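Local coordinates for AvmM (PDB 7FE6), which catalyses macrocyclization in alchivemycin A biosynthesis, through dehydration and Michael-type addition, at residues 154-159 against 182-187; 27-32 against 44-49. One frame throughout, in Å; residues are numbered along the deposited sequence.

Contact 1 and contact 2 are both buried antiparallel strand pairs, but they belong to the two facing sheets of a beta-sandwich: 154-159 and 182-187 to one, 27-32 and 44-49 to the other. They touch where Phe28 of contact 2 lies against Ala157 and the backbone of contact 1, and each pair turns apolar side chains (Ile155, Ala157 and Ala185; Phe28 and Val45) into the interior between the sheets. Both also meet neighbouring subunits, contact 1 mainly through the polar groups of Gln184 and Ser186 and also through Gln183 and Ala185, contact 2 through a mixed patch of Asp27, Ile29, Ser44 and Phe46. Contact 2 also lies nearer to bound alchivemycin A than contact 1 does.

Contact 1 (154-159 against 182-187); sequences GIFALP and LQQASF
Ile155 and Ala185 face each other on strands 153-162 and 178-189, antiparallel neighbours in one sheet of the beta-sandwich. Ile155 N donates to Ala185 O, and Ala185 N donates back to Ile155 O, both at 2.8 Å. Two residues along, Ala157 N meets Gln183 O at 2.8 Å and Gln183 N returns to Ala157 O at 3.1 Å. Ala185 O and Gln183 O each take a further CA-H contact, from Gly154 and Phe156, members of the non-hydrogen-bonded pairs. Gly154 and Phe156 make backbone hydrogen bonds with Trp65 and Val63 of strand 57-66 instead, as expected of an inner strand.

On the Phe156 face the ring lies alongside Gln184, its CE2 3.6 Å from Gln184 CG, with ring and amide planes 34° apart. Gln184 runs extended, CG anti to the backbone N (chi1 180°), so its amide comes alongside the CE2-CZ side of the ring. Gln184 NE2 donates to Ser186 OG at 2.7 Å, the hydroxyl lying somewhat out of the amide plane. At the other end Leu182 CD1 packs on Phe156 CB. On the reverse face the Ile155 side chain crosses that of Phe187 at about a right angle, CG1 3.5 Å from Phe187 CE1. Backbone carbonyls at Leu182 and Ser186 join the Gln184 amide and Ser186 hydroxyl in bonding the second subunit (its Arg50, Ser44, Ser135 and Thr137 respectively), which makes a polar, directional interface along strand 178-189.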
loop_
_atom_site.group_PDB
_atom_site.type_symbol
_atom_site.label_atom_id
_atom_site.label_comp_id
_atom_site.label_asym_id
_atom_site.label_seq_id
_atom_site.Cartn_x
_atom_site.Cartn_y
_atom_site.Cartn_z
ATOM N N GLY A 154 14.719 4.899 -3.249
ATOM C CA GLY A 154 13.524 4.756 -2.444
ATOM C C GLY A 154 13.147 6.073 -1.821
ATOM O O GLY A 154 14.006 6.917 -1.523
ATOM N N ILE A 155 11.844 6.260 -1.638
ATOM C CA ILE A 155 11.335 7.249 -0.700
ATOM C C ILE A 155 10.908 6.488 0.546
ATOM O O ILE A 155 10.194 5.476 0.455
ATOM C CB ILE A 155 10.174 8.052 -1.298
ATOM C CG1 ILE A 155 10.585 8.631 -2.647
ATOM C CG2 ILE A 155 9.797 9.175 -0.366
ATOM C CD1 ILE A 155 9.452 9.308 -3.422
ATOM N N PHE A 156 11.324 6.973 1.704
ATOM C CA PHE A 156 11.014 6.313 2.960
ATOM C C PHE A 156 10.261 7.256 3.881
ATOM O O PHE A 156 10.594 8.442 3.980
ATOM C CB PHE A 156 12.257 5.825 3.680
ATOM C CG PHE A 156 13.004 4.739 2.959
ATOM C CD1 PHE A 156 13.848 5.049 1.882
ATOM C CD2 PHE A 156 12.878 3.407 3.373
ATOM C CE1 PHE A 156 14.557 4.067 1.240
ATOM C CE2 PHE A 156 13.570 2.407 2.730
ATOM C CZ PHE A 156 14.422 2.736 1.654
ATOM N N ALA A 157 9.216 6.730 4.511
ATOM C CA ALA A 157 8.420 7.481 5.468
ATOM C C ALA A 157 8.847 7.092 6.875
ATOM O O ALA A 157 8.794 5.915 7.245
ATOM C CB ALA A 157 6.933 7.221 5.249
ATOM N N LEU A 158 9.262 8.081 7.658
ATOM C CA LEU A 158 9.732 7.849 9.022
ATOM C C LEU A 158 8.919 8.752 9.934
ATOM O O LEU A 158 9.263 9.937 10.107
ATOM C CB LEU A 158 11.224 8.142 9.165
ATOM C CG LEU A 158 11.775 8.094 10.597
ATOM C CD1 LEU A 158 11.814 6.656 11.161
ATOM C CD2 LEU A 158 13.129 8.779 10.676
ATOM N N PRO A 159 7.838 8.242 10.523
ATOM C CA PRO A 159 7.062 9.053 11.471
ATOM C C PRO A 159 7.891 9.382 12.709
ATOM O O PRO A 159 8.528 8.509 13.298
ATOM C CB PRO A 159 5.862 8.160 11.799
ATOM C CG PRO A 159 5.826 7.144 10.685
ATOM C CD PRO A 159 7.247 6.913 10.323
ATOM N N LEU A 182 9.258 2.331 9.683
ATOM C CA LEU A 182 9.667 2.835 8.382
ATOM C C LEU A 182 8.848 2.193 7.271
ATOM O O LEU A 182 8.675 0.975 7.250
ATOM C CB LEU A 182 11.147 2.550 8.154
ATOM C CG LEU A 182 11.896 3.268 7.029
ATOM C CD1 LEU A 182 11.885 4.779 7.210
ATOM C CD2 LEU A 182 13.337 2.782 7.007
ATOM N N GLN A 183 8.389 3.008 6.321
ATOM C CA GLN A 183 7.698 2.531 5.132
ATOM C C GLN A 183 8.456 2.955 3.875
ATOM O O GLN A 183 8.942 4.090 3.769
ATOM C CB GLN A 183 6.272 3.070 5.055
ATOM C CG GLN A 183 5.379 2.288 4.095
ATOM C CD GLN A 183 5.055 0.899 4.641
ATOM O OE1 GLN A 183 5.160 0.660 5.837
ATOM N NE2 GLN A 183 4.683 -0.019 3.765
ATOM N N GLN A 184 8.513 2.055 2.906
ATOM C CA GLN A 184 9.366 2.199 1.738
ATOM C C GLN A 184 8.502 2.358 0.501
ATOM O O GLN A 184 7.395 1.823 0.422
ATOM C CB GLN A 184 10.285 0.972 1.596
ATOM C CG GLN A 184 11.254 0.948 0.415
ATOM C CD GLN A 184 12.211 -0.251 0.467
ATOM O OE1 GLN A 184 12.319 -0.927 1.482
ATOM N NE2 GLN A 184 12.852 -0.546 -0.644
ATOM N N ALA A 185 9.014 3.112 -0.460
ATOM C CA ALA A 185 8.489 3.107 -1.817
ATOM C C ALA A 185 9.703 3.077 -2.731
ATOM O O ALA A 185 10.466 4.051 -2.772
ATOM C CB ALA A 185 7.611 4.328 -2.075
ATOM N N SER A 186 9.908 1.954 -3.429
ATOM C CA SER A 186 11.039 1.817 -4.345
ATOM C C SER A 186 10.673 2.310 -5.731
ATOM O O SER A 186 9.570 2.086 -6.214
ATOM C CB SER A 186 11.504 0.369 -4.439
ATOM O OG SER A 186 12.023 -0.068 -3.204
ATOM N N PHE A 187 11.614 2.956 -6.386
ATOM C CA PHE A 187 11.328 3.519 -7.693
ATOM C C PHE A 187 12.631 3.591 -8.465
ATOM O O PHE A 187 13.696 3.264 -7.943
ATOM C CB PHE A 187 10.652 4.898 -7.559
ATOM C CG PHE A 187 11.552 5.968 -6.996
ATOM C CD1 PHE A 187 11.741 6.084 -5.631
ATOM C CD2 PHE A 187 12.185 6.884 -7.843
ATOM C CE1 PHE A 187 12.569 7.081 -5.113
ATOM C CE2 PHE A 187 13.008 7.866 -7.347
ATOM C CZ PHE A 187 13.203 7.975 -5.975
#

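Contact 2 (27-32 against 44-49); sequences DFIGVP and SVFYTN
Ser44 sits across from Ile29 where 24-29, outermost in its sheet of the beta-sandwich within this chain, pairs antiparallel with 40-49. Ser44 N donates to Ile29 O at 3.0 Å and Ile29 N to Ser44 O at 2.9 Å. The hydroxyl, placed between backbone N and carbonyl carbon (chi1 78°), rests against Ile29 CB, but its hydrogen-bond partner is Ser186 O of the third subunit.

Val45 turns to the other face, into the interior between the sheets. Its CB lies 3.8 Å from Phe28 CD1, and CG2 makes an off-centre CH-pi contact with the Phe28 ring. Both side chains point the same way and meet Ala157 of the facing sheet.

Phe46 pairs with Asp27: Phe46 N donates to Asp27 O at 3.1 Å, and Asp27 N to Phe46 O at 3.0 Å; Thr48 then carries the pairing on to Val25. The Phe46 side chain, about 6 Å from a bound alchivemycin A, has an unusual chi1 of 33° that swings the ring back over strand 24-29. Asp27 O therefore lies above one ring face, displaced toward the rim, while Asp27 CB meets Phe46 CE2 at 3.5 Å. In the plane of the ring, Ile29 CG1 touches the edge at Phe46 CE1, 3.5 Å away.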
loop_
_atom_site.group_PDB
_atom_site.type_symbol
_atom_site.label_atom_id
_atom_site.label_comp_id
_atom_site.label_asym_id
_atom_site.label_seq_id
_atom_site.Cartn_x
_atom_site.Cartn_y
_atom_site.Cartn_z
ATOM N N ASP A 27 1.739 5.035 5.268
ATOM C CA ASP A 27 1.305 4.519 3.977
ATOM C C ASP A 27 1.517 5.551 2.873
ATOM O O ASP A 27 1.386 6.761 3.095
ATOM C CB ASP A 27 -0.160 4.097 3.997
ATOM C CG ASP A 27 -0.409 2.989 4.987
ATOM O OD1 ASP A 27 0.238 1.932 4.866
ATOM O OD2 ASP A 27 -1.266 3.154 5.877
ATOM N N PHE A 28 1.858 5.055 1.678
ATOM C CA PHE A 28 2.006 5.867 0.480
ATOM C C PHE A 28 0.811 5.671 -0.448
ATOM O O PHE A 28 0.254 4.572 -0.557
ATOM C CB PHE A 28 3.295 5.506 -0.275
ATOM C CG PHE A 28 4.569 5.967 0.397
ATOM C CD1 PHE A 28 4.977 7.297 0.313
ATOM C CD2 PHE A 28 5.400 5.067 1.044
ATOM C CE1 PHE A 28 6.159 7.718 0.892
ATOM C CE2 PHE A 28 6.602 5.504 1.639
ATOM C CZ PHE A 28 6.964 6.824 1.566
ATOM N N ILE A 29 0.430 6.744 -1.140
ATOM C CA ILE A 29 -0.570 6.690 -2.203
ATOM C C ILE A 29 -0.020 7.447 -3.402
ATOM O O ILE A 29 0.395 8.602 -3.262
ATOM C CB ILE A 29 -1.924 7.302 -1.783
ATOM C CG1 ILE A 29 -2.607 6.470 -0.696
ATOM C CG2 ILE A 29 -2.860 7.400 -2.994
ATOM C CD1 ILE A 29 -3.104 5.103 -1.180
ATOM N N GLY A 30 -0.003 6.801 -4.575
ATOM C CA GLY A 30 0.277 7.496 -5.811
ATOM C C GLY A 30 1.737 7.721 -6.125
ATOM O O GLY A 30 2.043 8.523 -7.011
ATOM N N VAL A 31 2.649 7.050 -5.428
ATOM C CA VAL A 31 4.070 7.075 -5.770
ATOM C C VAL A 31 4.301 6.265 -7.045
ATOM O O VAL A 31 4.026 5.055 -7.061
ATOM C CB VAL A 31 4.928 6.512 -4.628
ATOM C CG1 VAL A 31 6.427 6.683 -4.957
ATOM C CG2 VAL A 31 4.573 7.198 -3.331
ATOM N N PRO A 32 4.822 6.854 -8.117
ATOM C CA PRO A 32 5.103 6.063 -9.311
ATOM C C PRO A 32 6.360 5.233 -9.119
ATOM O O PRO A 32 7.269 5.597 -8.373
ATOM C CB PRO A 32 5.290 7.125 -10.400
ATOM C CG PRO A 32 5.745 8.340 -9.684
ATOM C CD PRO A 32 5.180 8.273 -8.290
ATOM N N SER A 44 0.751 11.250 -1.885
ATOM C CA SER A 44 0.381 11.504 -0.515
ATOM C C SER A 44 0.998 10.424 0.357
ATOM O O SER A 44 1.322 9.327 -0.100
ATOM C CB SER A 44 -1.148 11.608 -0.313
ATOM O OG SER A 44 -1.800 10.354 -0.284
ATOM N N VAL A 45 1.229 10.785 1.607
ATOM C CA VAL A 45 1.784 9.876 2.594
ATOM C C VAL A 45 1.164 10.273 3.926
ATOM O O VAL A 45 0.943 11.461 4.189
ATOM C CB VAL A 45 3.339 9.930 2.590
ATOM C CG1 VAL A 45 3.851 11.381 2.619
ATOM C CG2 VAL A 45 3.961 9.108 3.737
ATOM N N PHE A 46 0.853 9.290 4.757
ATOM C CA PHE A 46 0.135 9.589 5.981
ATOM C C PHE A 46 0.581 8.610 7.053
ATOM O O PHE A 46 0.866 7.447 6.760
ATOM C CB PHE A 46 -1.394 9.540 5.780
ATOM C CG PHE A 46 -1.874 8.509 4.764
ATOM C CD1 PHE A 46 -1.853 8.790 3.401
ATOM C CD2 PHE A 46 -2.396 7.284 5.188
ATOM C CE1 PHE A 46 -2.289 7.857 2.470
ATOM C CE2 PHE A 46 -2.848 6.336 4.268
ATOM C CZ PHE A 46 -2.803 6.623 2.899
ATOM N N TYR A 47 0.666 9.081 8.290
ATOM C CA TYR A 47 1.025 8.195 9.388
ATOM C C TYR A 47 -0.168 8.036 10.320
ATOM O O TYR A 47 -0.908 8.995 10.562
ATOM C CB TYR A 47 2.281 8.688 10.124
ATOM C CG TYR A 47 2.247 10.084 10.728
ATOM C CD1 TYR A 47 2.592 11.210 9.959
ATOM C CD2 TYR A 47 1.948 10.276 12.086
ATOM C CE1 TYR A 47 2.596 12.498 10.511
ATOM C CE2 TYR A 47 1.947 11.551 12.651
ATOM C CZ TYR A 47 2.275 12.662 11.852
ATOM O OH TYR A 47 2.279 13.917 12.401
ATOM N N THR A 48 -0.368 6.804 10.811
ATOM C CA THR A 48 -1.574 6.408 11.528
ATOM C C THR A 48 -1.194 5.739 12.838
ATOM O O THR A 48 -0.278 4.911 12.873
ATOM C CB THR A 48 -2.434 5.433 10.713
ATOM O OG1 THR A 48 -2.824 6.032 9.472
ATOM C CG2 THR A 48 -3.687 5.000 11.508
ATOM N N ASN A 49 -1.892 6.107 13.917
ATOM C CA ASN A 49 -1.648 5.471 15.208
ATOM C C ASN A 49 -2.450 4.175 15.246
ATOM O O ASN A 49 -3.662 4.178 15.494
ATOM C CB ASN A 49 -2.006 6.387 16.372
ATOM C CG ASN A 49 -1.489 5.856 17.706
ATOM O OD1 ASN A 49 -1.118 4.691 17.812
ATOM N ND2 ASN A 49 -1.455 6.711 18.723
#